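Local coordinates for putative curved DNA-binding protein (Chaetomium thermophilum var. thermophilum DSM 1495, PDB 4IPA), which is Arx1, a ribosome-biogenesis factor of the methionine aminopeptidase-like M24 family, and may also bind DNA, at residues I376-E379 against E380-K383; P363-L367 against S368-T372; E147-Q150 against A151-F154. One frame throughout, in Å; residues are numbered along the deposited sequence.

In the fold
All three contacts gather round helix 148-167, on the same side of the chain's centre. Interaction 3 lies at the start of that helix; interactions 2 and 1 follow one another in the segment that leaves strand 355-360, with centres about 19 Å apart. Interactions 2 and 3 touch, their centres about 10 Å apart: Thr-372 OG1 lies 2.7 Å from Asp-152 OD1, a probable hydrogen bond, and Phe-370 CE1 packs 3.4 Å from Phe-154 CB. Interaction 1 keeps clear of interaction 3, nearest atoms about 9 Å apart, yet Ile-376 and Ile-381 reach the same helix further along, at Tyr-159 and Val-163.

Interaction 1. Residues I376-E379 against E380-K383; sequences IEDE and EILK
Asp-378 O takes Leu-382 N at 3.0 Å and Glu-379 O takes Lys-383 N, two i to i+4 bonds that open helix 379-386. The carboxylate of Asp-378 caps the amide of Ile-381: with CG anti to its own N (chi1 178°), OD1 accepts from Ile-381 N at 2.9 Å, nearly straight at 166°. OD2 accepts a hydrogen bond from a water, which in turn accepts from Glu-380 N; OD2 also pairs with Lys-202. With an alanine here, the amide of Ile-381 would probably lose this acceptor, and Lys-202 this counter-charge. On the apolar side, CG2 of Ile-376 meets two side chains, Ile-381 at CG2, 3.8 Å away, and Leu-382 at CD2, 3.9 Å away; the two isoleucines lie against Val-203 of helix 193-205. On the outer side, Glu-379 bends at chi2 and crosses the extended Lys-383 at a slant, OE1 3.3 Å from CE but 4.2 Å from NZ, beyond salt-bridge range. Glu-380 turns away to a salt bridge with Lys-195. An aspartate at the position just before the first turn, bonded to the amide three residues on, is a classic helix N-cap.

Interaction 2. Residues P363-L367 against S368-T372; sequences PAWDL and SKFKT
An Asx turn leading into a short 3-10 turn shapes this contact: Asp-366 OD1 accepts from Ser-368 N at 3.1 Å and from Ser-368 OG at 2.7 Å. Both donors come from the same face of the carboxylate, the amide from well above its plane and the hydroxyl from its syn side. Two torsions bring the groups together: Asp-366 holds CG opposite its N (chi1 176°), and Ser-368 places OG between its N and its carbonyl carbon (chi1 71°). Two bonds thus grip OD1 and probably limit the swing of the carboxylate. Behind it the backbone closes two successive i to i+3 bonds, Lys-369 N to Asp-366 O and Phe-370 N to Leu-367 O at 3.2 Å. The turn lies in the loop between strand 355-360, an outermost strand of the antiparallel sheet, and helix 379-386, and it runs past helix 148-167, where Leu-367 packs on Leu-155, Tyr-158 and Tyr-159. Lys-369 lays its bent aliphatic part across Asp-366 at about a right angle, CD 3.4 Å from OD2, and sends NZ to Asp-144 O. The Phe-370 ring has Leu-367 O at its edge, 3.7 Å from CD2. Its CZ comes 3.8 Å from CE3 of Trp-365, the two planes tilted 48° to each other, while the indole NE1 bonds Asp-133. Lys-371 curls back along the loop, and its NZ donates to Ser-368 O at 2.8 Å, in the carbonyl plane.

Interaction 3. Residues E147-Q150 against A151-F154; sequences EGRQ and ADLF
Ala-151 N is shared by two carbonyls at the start of helix 148-167, Glu-147 O at 3.1 Å and, weakly, Gly-148 O at 3.2 Å. The Ala-151 methyl group rests on the second of these oxygens. Next, Asp-152 makes a salt bridge with Arg-149, OD2 lying 2.9 Å from NH1. The carboxylate is met on its anti side, and OD2 lies in the guanidinium plane, although the two groups are turned 49° apart. Arg-149 folds back to get there, bent at chi2 (-82°) and chi3 (-71°), and its end is held further by the carbonyls of Tyr-207 and Asp-208; OD1 of Asp-152 goes to Thr-372. Leu-153 adds the regular helical bond, its N to Arg-149 O at 2.9 Å. Phe-154 N bonds Gln-150 O, and that same oxygen sits in the plane of the ring, at its edge, 3.0 Å from CD1. The Gln-150 chain runs beside the ring, CG 3.8 Å from CE1, then gives its NE2 to Gly-113 O. Outside the helix, Phe-154 packs on Thr-134 and Val-136 of strand 127-136, and Gln-150 joins it on Val-136.

Interaction 1. Residues I376-E379 against E380-K383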
ATOM      1  N   ILE A 376       3.169 -15.090 -19.198  1.00 32.58           N
ATOM      2  CA  ILE A 376       4.007 -15.891 -18.319  1.00 30.40           C
ATOM      3  C   ILE A 376       4.064 -17.312 -18.849  1.00 31.50           C
ATOM      4  O   ILE A 376       3.026 -17.927 -19.095  1.00 29.72           O
ATOM      5  CB  ILE A 376       3.445 -15.960 -16.910  1.00 28.60           C
ATOM      6  CG1 ILE A 376       3.414 -14.562 -16.285  1.00 30.65           C
ATOM      7  CG2 ILE A 376       4.266 -16.939 -16.076  1.00 25.78           C
ATOM      8  CD1 ILE A 376       2.753 -14.527 -14.932  1.00 23.35           C
ATOM      9  N   GLU A 377       5.271 -17.842 -19.005  1.00 32.69           N
ATOM     10  CA  GLU A 377       5.420 -19.195 -19.524  1.00 35.00           C
ATOM     11  C   GLU A 377       6.114 -20.144 -18.550  1.00 37.11           C
ATOM     12  O   GLU A 377       6.034 -21.358 -18.702  1.00 38.54           O
ATOM     13  CB  GLU A 377       6.121 -19.163 -20.883  1.00 36.88           C
ATOM     14  CG  GLU A 377       5.208 -18.597 -21.967  1.00 38.84           C
ATOM     15  CD  GLU A 377       5.924 -18.284 -23.263  1.00 49.25           C
ATOM     16  OE1 GLU A 377       7.155 -18.484 -23.342  1.00 57.15           O
ATOM     17  OE2 GLU A 377       5.244 -17.834 -24.210  1.00 60.34           O
ATOM     18  N   ASP A 378       6.770 -19.589 -17.539  1.00 31.42           N
ATOM     19  CA  ASP A 378       7.481 -20.407 -16.570  1.00 33.61           C
ATOM     20  C   ASP A 378       6.517 -21.362 -15.875  1.00 33.07           C
ATOM     21  O   ASP A 378       5.474 -20.941 -15.373  1.00 32.02           O
ATOM     22  CB  ASP A 378       8.216 -19.526 -15.554  1.00 35.88           C
ATOM     23  CG  ASP A 378       8.929 -20.338 -14.493  1.00 39.59           C
ATOM     24  OD1 ASP A 378       8.282 -20.683 -13.480  1.00 38.43           O
ATOM     25  OD2 ASP A 378      10.131 -20.634 -14.675  1.00 40.83           O
ATOM     26  N   GLU A 379       6.866 -22.649 -15.862  1.00 32.23           N
ATOM     27  CA  GLU A 379       5.974 -23.684 -15.334  1.00 39.05           C
ATOM     28  C   GLU A 379       5.770 -23.584 -13.829  1.00 31.81           C
ATOM     29  O   GLU A 379       4.668 -23.781 -13.340  1.00 32.20           O
ATOM     30  CB  GLU A 379       6.475 -25.092 -15.693  1.00 41.59           C
ATOM     31  CG  GLU A 379       5.899 -25.662 -16.992  1.00 50.78           C
ATOM     32  CD  GLU A 379       4.374 -25.787 -16.972  1.00 58.08           C
ATOM     33  OE1 GLU A 379       3.821 -26.282 -15.959  1.00 58.61           O
ATOM     34  OE2 GLU A 379       3.732 -25.385 -17.973  1.00 49.74           O
ATOM     35  N   GLU A 380       6.841 -23.293 -13.104  1.00 32.35           N
ATOM     36  CA  GLU A 380       6.773 -23.145 -11.657  1.00 32.95           C
ATOM     37  C   GLU A 380       5.752 -22.065 -11.298  1.00 30.70           C
ATOM     38  O   GLU A 380       4.858 -22.274 -10.475  1.00 32.53           O
ATOM     39  CB  GLU A 380       8.161 -22.799 -11.105  1.00 35.73           C
ATOM     40  CG  GLU A 380       8.212 -22.565  -9.603  1.00 35.59           C
ATOM     41  CD  GLU A 380       9.636 -22.510  -9.067  1.00 39.66           C
ATOM     42  OE1 GLU A 380      10.571 -22.268  -9.864  1.00 42.74           O
ATOM     43  OE2 GLU A 380       9.819 -22.711  -7.843  1.00 42.83           O
ATOM     44  N   ILE A 381       5.870 -20.914 -11.942  1.00 28.23           N
ATOM     45  CA  ILE A 381       4.939 -19.823 -11.706  1.00 28.50           C
ATOM     46  C   ILE A 381       3.492 -20.137 -12.107  1.00 27.84           C
ATOM     47  O   ILE A 381       2.566 -19.873 -11.337  1.00 25.77           O
ATOM     48  CB  ILE A 381       5.434 -18.532 -12.367  1.00 26.78           C
ATOM     49  CG1 ILE A 381       6.678 -18.048 -11.648  1.00 23.12           C
ATOM     50  CG2 ILE A 381       4.378 -17.449 -12.306  1.00 24.64           C
ATOM     51  CD1 ILE A 381       7.291 -16.849 -12.299  1.00 32.06           C
ATOM     52  N   LEU A 382       3.284 -20.714 -13.289  1.00 29.30           N
ATOM     53  CA  LEU A 382       1.915 -21.060 -13.711  1.00 34.61           C
ATOM     54  C   LEU A 382       1.268 -22.048 -12.739  1.00 29.84           C
ATOM     55  O   LEU A 382       0.058 -22.014 -12.508  1.00 27.16           O
ATOM     56  CB  LEU A 382       1.882 -21.616 -15.140  1.00 30.55           C
ATOM     57  CG  LEU A 382       2.283 -20.641 -16.246  1.00 29.65           C
ATOM     58  CD1 LEU A 382       2.368 -21.401 -17.557  1.00 36.18           C
ATOM     59  CD2 LEU A 382       1.292 -19.480 -16.354  1.00 26.45           C
ATOM     60  N   LYS A 383       2.087 -22.920 -12.167  1.00 28.30           N
ATOM     61  CA  LYS A 383       1.598 -23.875 -11.189  1.00 30.63           C
ATOM     62  C   LYS A 383       1.172 -23.182  -9.878  1.00 28.23           C
ATOM     63  O   LYS A 383       0.065 -23.405  -9.375  1.00 28.22           O
ATOM     64  CB  LYS A 383       2.637 -24.974 -10.969  1.00 34.11           C
ATOM     65  CG  LYS A 383       2.859 -25.869 -12.175  1.00 45.09           C
ATOM     66  CD  LYS A 383       3.927 -26.936 -11.907  1.00 48.76           C
ATOM     67  CE  LYS A 383       4.129 -27.854 -13.123  1.00 43.00           C
ATOM     68  NZ  LYS A 383       5.184 -28.887 -12.893  1.00 41.46           N
TER
HETATM   69  O   HOH W   1       9.864 -23.203 -14.368  1.00 40.30           O

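Interaction 2. Residues P363-L367 against S368-T372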
ATOM      1  N   PRO A 363     -10.235  -2.851  -6.389  1.00 24.28           N
ATOM      2  CA  PRO A 363     -11.237  -3.633  -7.111  1.00 23.91           C
ATOM      3  C   PRO A 363     -10.547  -4.490  -8.145  1.00 27.06           C
ATOM      4  O   PRO A 363      -9.614  -4.018  -8.776  1.00 30.23           O
ATOM      5  CB  PRO A 363     -12.095  -2.557  -7.796  1.00 26.10           C
ATOM      6  CG  PRO A 363     -11.183  -1.395  -7.956  1.00 26.05           C
ATOM      7  CD  PRO A 363     -10.296  -1.418  -6.733  1.00 23.34           C
ATOM      8  N   ALA A 364     -10.990  -5.732  -8.297  1.00 28.51           N
ATOM      9  CA  ALA A 364     -10.429  -6.646  -9.277  1.00 30.42           C
ATOM     10  C   ALA A 364     -10.292  -5.979 -10.648  1.00 28.70           C
ATOM     11  O   ALA A 364     -11.160  -5.229 -11.071  1.00 30.40           O
ATOM     12  CB  ALA A 364     -11.303  -7.895  -9.376  1.00 35.06           C
ATOM     13  N   TRP A 365      -9.186  -6.240 -11.334  1.00 29.58           N
ATOM     14  CA  TRP A 365      -8.997  -5.706 -12.670  1.00 32.12           C
ATOM     15  C   TRP A 365      -9.622  -6.615 -13.715  1.00 30.21           C
ATOM     16  O   TRP A 365      -9.483  -7.837 -13.659  1.00 27.13           O
ATOM     17  CB  TRP A 365      -7.512  -5.539 -12.983  1.00 29.58           C
ATOM     18  CG  TRP A 365      -6.859  -4.441 -12.222  1.00 32.02           C
ATOM     19  CD1 TRP A 365      -7.468  -3.512 -11.422  1.00 28.35           C
ATOM     20  CD2 TRP A 365      -5.457  -4.153 -12.179  1.00 27.36           C
ATOM     21  NE1 TRP A 365      -6.525  -2.668 -10.887  1.00 25.35           N
ATOM     22  CE2 TRP A 365      -5.284  -3.038 -11.338  1.00 25.98           C
ATOM     23  CE3 TRP A 365      -4.333  -4.733 -12.767  1.00 23.32           C
ATOM     24  CZ2 TRP A 365      -4.026  -2.488 -11.074  1.00 25.93           C
ATOM     25  CZ3 TRP A 365      -3.088  -4.189 -12.501  1.00 25.64           C
ATOM     26  CH2 TRP A 365      -2.944  -3.082 -11.659  1.00 23.69           C
ATOM     27  N   ASP A 366     -10.310  -6.007 -14.669  1.00 29.17           N
ATOM     28  CA  ASP A 366     -10.822  -6.739 -15.812  1.00 28.19           C
ATOM     29  C   ASP A 366      -9.649  -7.002 -16.754  1.00 30.10           C
ATOM     30  O   ASP A 366      -9.158  -6.084 -17.419  1.00 28.71           O
ATOM     31  CB  ASP A 366     -11.896  -5.908 -16.506  1.00 34.97           C
ATOM     32  CG  ASP A 366     -12.423  -6.563 -17.764  1.00 35.53           C
ATOM     33  OD1 ASP A 366     -12.170  -7.772 -17.972  1.00 36.33           O
ATOM     34  OD2 ASP A 366     -13.087  -5.854 -18.544  1.00 39.35           O
ATOM     35  N   LEU A 367      -9.192  -8.251 -16.791  1.00 27.67           N
ATOM     36  CA  LEU A 367      -8.025  -8.613 -17.579  1.00 30.99           C
ATOM     37  C   LEU A 367      -8.307  -8.529 -19.067  1.00 34.01           C
ATOM     38  O   LEU A 367      -7.379  -8.430 -19.863  1.00 31.54           O
ATOM     39  CB  LEU A 367      -7.536 -10.015 -17.221  1.00 29.74           C
ATOM     40  CG  LEU A 367      -7.034 -10.181 -15.790  1.00 32.04           C
ATOM     41  CD1 LEU A 367      -6.736 -11.643 -15.474  1.00 28.70           C
ATOM     42  CD2 LEU A 367      -5.804  -9.309 -15.535  1.00 30.32           C
ATOM     43  N   SER A 368      -9.584  -8.562 -19.444  1.00 30.80           N
ATOM     44  CA  SER A 368      -9.936  -8.498 -20.860  1.00 36.45           C
ATOM     45  C   SER A 368      -9.503  -7.178 -21.495  1.00 35.41           C
ATOM     46  O   SER A 368      -9.370  -7.100 -22.715  1.00 36.58           O
ATOM     47  CB  SER A 368     -11.436  -8.716 -21.082  1.00 34.33           C
ATOM     48  OG  SER A 368     -12.197  -7.610 -20.636  1.00 36.70           O
ATOM     49  N   LYS A 369      -9.273  -6.156 -20.667  1.00 33.54           N
ATOM     50  CA  LYS A 369      -8.944  -4.811 -21.151  1.00 34.81           C
ATOM     51  C   LYS A 369      -7.455  -4.617 -21.498  1.00 32.32           C
ATOM     52  O   LYS A 369      -7.082  -3.589 -22.078  1.00 26.78           O
ATOM     53  CB  LYS A 369      -9.383  -3.747 -20.131  1.00 33.99           C
ATOM     54  CG  LYS A 369     -10.858  -3.305 -20.220  1.00 43.22           C
ATOM     55  CD  LYS A 369     -11.440  -2.927 -18.828  1.00 50.42           C
ATOM     56  CE  LYS A 369     -11.457  -1.407 -18.507  1.00 56.12           C
ATOM     57  NZ  LYS A 369     -10.140  -0.778 -18.114  1.00 47.20           N
ATOM     58  N   PHE A 370      -6.620  -5.594 -21.142  1.00 26.84           N
ATOM     59  CA  PHE A 370      -5.173  -5.502 -21.354  1.00 29.81           C
ATOM     60  C   PHE A 370      -4.768  -6.186 -22.662  1.00 33.70           C
ATOM     61  O   PHE A 370      -5.147  -7.336 -22.909  1.00 35.16           O
ATOM     62  CB  PHE A 370      -4.401  -6.115 -20.172  1.00 26.92           C
ATOM     63  CG  PHE A 370      -4.652  -5.426 -18.870  1.00 24.02           C
ATOM     64  CD1 PHE A 370      -4.101  -4.185 -18.616  1.00 26.00           C
ATOM     65  CD2 PHE A 370      -5.462  -6.003 -17.908  1.00 30.14           C
ATOM     66  CE1 PHE A 370      -4.353  -3.520 -17.416  1.00 27.98           C
ATOM     67  CE2 PHE A 370      -5.708  -5.357 -16.705  1.00 29.91           C
ATOM     68  CZ  PHE A 370      -5.155  -4.105 -16.460  1.00 26.29           C
ATOM     69  N   LYS A 371      -4.005  -5.473 -23.491  1.00 25.09           N
ATOM     70  CA  LYS A 371      -3.649  -5.957 -24.825  1.00 29.06           C
ATOM     71  C   LYS A 371      -2.137  -6.101 -24.993  1.00 28.60           C
ATOM     72  O   LYS A 371      -1.397  -5.107 -25.046  1.00 26.22           O
ATOM     73  CB  LYS A 371      -4.200  -5.014 -25.897  1.00 32.16           C
ATOM     74  CG  LYS A 371      -5.709  -4.753 -25.795  1.00 36.10           C
ATOM     75  CD  LYS A 371      -6.512  -5.975 -26.231  1.00 40.58           C
ATOM     76  CE  LYS A 371      -8.017  -5.696 -26.295  1.00 43.90           C
ATOM     77  NZ  LYS A 371      -8.625  -5.528 -24.946  1.00 44.54           N
ATOM     78  N   THR A 372      -1.676  -7.339 -25.082  1.00 25.94           N
ATOM     79  CA  THR A 372      -0.251  -7.590 -25.241  1.00 27.30           C
ATOM     80  C   THR A 372      -0.015  -9.008 -25.730  1.00 29.61           C
ATOM     81  O   THR A 372      -0.873  -9.875 -25.563  1.00 28.96           O
ATOM     82  CB  THR A 372       0.534  -7.371 -23.920  1.00 23.92           C
ATOM     83  OG1 THR A 372       1.898  -7.728 -24.128  1.00 26.89           O
ATOM     84  CG2 THR A 372      -0.018  -8.254 -22.797  1.00 25.29           C
TER

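Interaction 3. Residues E147-Q150 against A151-F154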
ATOM      1  N   GLU A 147      -2.960  -0.767 -23.663  1.00 27.25           N
ATOM      2  CA  GLU A 147      -2.137  -1.489 -24.620  1.00 28.16           C
ATOM      3  C   GLU A 147      -0.673  -1.120 -24.463  1.00 26.71           C
ATOM      4  O   GLU A 147      -0.300  -0.413 -23.516  1.00 27.04           O
ATOM      5  CB  GLU A 147      -2.625  -1.218 -26.052  1.00 28.90           C
ATOM      6  CG  GLU A 147      -3.105   0.205 -26.263  1.00 32.87           C
ATOM      7  CD  GLU A 147      -3.975   0.383 -27.512  1.00 45.51           C
ATOM      8  OE1 GLU A 147      -4.077  -0.558 -28.329  1.00 46.62           O
ATOM      9  OE2 GLU A 147      -4.563   1.475 -27.669  1.00 43.79           O
ATOM     10  N   GLY A 148       0.149  -1.611 -25.390  1.00 26.88           N
ATOM     11  CA  GLY A 148       1.570  -1.310 -25.413  1.00 22.90           C
ATOM     12  C   GLY A 148       2.290  -1.809 -24.174  1.00 24.64           C
ATOM     13  O   GLY A 148       1.872  -2.778 -23.548  1.00 19.04           O
ATOM     14  N   ARG A 149       3.373  -1.133 -23.809  1.00 25.36           N
ATOM     15  CA  ARG A 149       4.164  -1.562 -22.664  1.00 22.74           C
ATOM     16  C   ARG A 149       3.427  -1.212 -21.374  1.00 27.88           C
ATOM     17  O   ARG A 149       3.728  -1.760 -20.310  1.00 22.55           O
ATOM     18  CB  ARG A 149       5.548  -0.931 -22.699  1.00 20.02           C
ATOM     19  CG  ARG A 149       6.315  -1.264 -23.961  1.00 23.20           C
ATOM     20  CD  ARG A 149       6.973  -2.631 -23.860  1.00 22.11           C
ATOM     21  NE  ARG A 149       8.090  -2.597 -22.917  1.00 22.05           N
ATOM     22  CZ  ARG A 149       8.189  -3.385 -21.857  1.00 23.38           C
ATOM     23  NH1 ARG A 149       7.239  -4.277 -21.612  1.00 22.79           N
ATOM     24  NH2 ARG A 149       9.236  -3.290 -21.052  1.00 20.08           N
ATOM     25  N   GLN A 150       2.443  -0.318 -21.479  1.00 24.56           N
ATOM     26  CA  GLN A 150       1.628   0.029 -20.326  1.00 23.52           C
ATOM     27  C   GLN A 150       0.777  -1.158 -19.889  1.00 22.90           C
ATOM     28  O   GLN A 150       0.550  -1.385 -18.692  1.00 21.36           O
ATOM     29  CB  GLN A 150       0.748   1.239 -20.621  1.00 25.65           C
ATOM     30  CG  GLN A 150      -0.129   1.606 -19.452  1.00 30.20           C
ATOM     31  CD  GLN A 150       0.027   3.056 -19.032  1.00 35.67           C
ATOM     32  OE1 GLN A 150       1.111   3.482 -18.604  1.00 38.17           O
ATOM     33  NE2 GLN A 150      -1.060   3.830 -19.152  1.00 28.52           N
ATOM     34  N   ALA A 151       0.314  -1.927 -20.867  1.00 23.81           N
ATOM     35  CA  ALA A 151      -0.396  -3.163 -20.571  1.00 22.43           C
ATOM     36  C   ALA A 151       0.542  -4.157 -19.875  1.00 20.98           C
ATOM     37  O   ALA A 151       0.133  -4.854 -18.936  1.00 22.40           O
ATOM     38  CB  ALA A 151      -1.000  -3.765 -21.844  1.00 20.97           C
ATOM     39  N   ASP A 152       1.799  -4.208 -20.315  1.00 17.08           N
ATOM     40  CA  ASP A 152       2.777  -5.100 -19.698  1.00 18.66           C
ATOM     41  C   ASP A 152       3.038  -4.741 -18.231  1.00 20.46           C
ATOM     42  O   ASP A 152       3.126  -5.621 -17.379  1.00 15.16           O
ATOM     43  CB  ASP A 152       4.102  -5.066 -20.458  1.00 20.48           C
ATOM     44  CG  ASP A 152       4.003  -5.672 -21.853  1.00 25.07           C
ATOM     45  OD1 ASP A 152       3.122  -6.537 -22.066  1.00 22.48           O
ATOM     46  OD2 ASP A 152       4.814  -5.283 -22.727  1.00 23.11           O
ATOM     47  N   LEU A 153       3.189  -3.441 -17.967  1.00 19.13           N
ATOM     48  CA  LEU A 153       3.435  -2.919 -16.630  1.00 18.06           C
ATOM     49  C   LEU A 153       2.320  -3.333 -15.660  1.00 16.92           C
ATOM     50  O   LEU A 153       2.586  -3.832 -14.568  1.00 18.06           O
ATOM     51  CB  LEU A 153       3.538  -1.392 -16.678  1.00 16.53           C
ATOM     52  CG  LEU A 153       3.660  -0.693 -15.318  1.00 19.74           C
ATOM     53  CD1 LEU A 153       4.947  -1.134 -14.626  1.00 14.10           C
ATOM     54  CD2 LEU A 153       3.606   0.845 -15.430  1.00 12.89           C
ATOM     55  N   PHE A 154       1.075  -3.123 -16.076  1.00 15.86           N
ATOM     56  CA  PHE A 154      -0.079  -3.502 -15.281  1.00 18.37           C
ATOM     57  C   PHE A 154      -0.175  -5.006 -15.025  1.00 17.48           C
ATOM     58  O   PHE A 154      -0.436  -5.427 -13.903  1.00 14.70           O
ATOM     59  CB  PHE A 154      -1.376  -3.021 -15.950  1.00 21.38           C
ATOM     60  CG  PHE A 154      -1.724  -1.594 -15.635  1.00 22.31           C
ATOM     61  CD1 PHE A 154      -1.074  -0.547 -16.274  1.00 21.28           C
ATOM     62  CD2 PHE A 154      -2.701  -1.299 -14.700  1.00 21.45           C
ATOM     63  CE1 PHE A 154      -1.401   0.764 -15.995  1.00 18.53           C
ATOM     64  CE2 PHE A 154      -3.028   0.017 -14.406  1.00 21.78           C
ATOM     65  CZ  PHE A 154      -2.376   1.048 -15.058  1.00 19.82           C
TER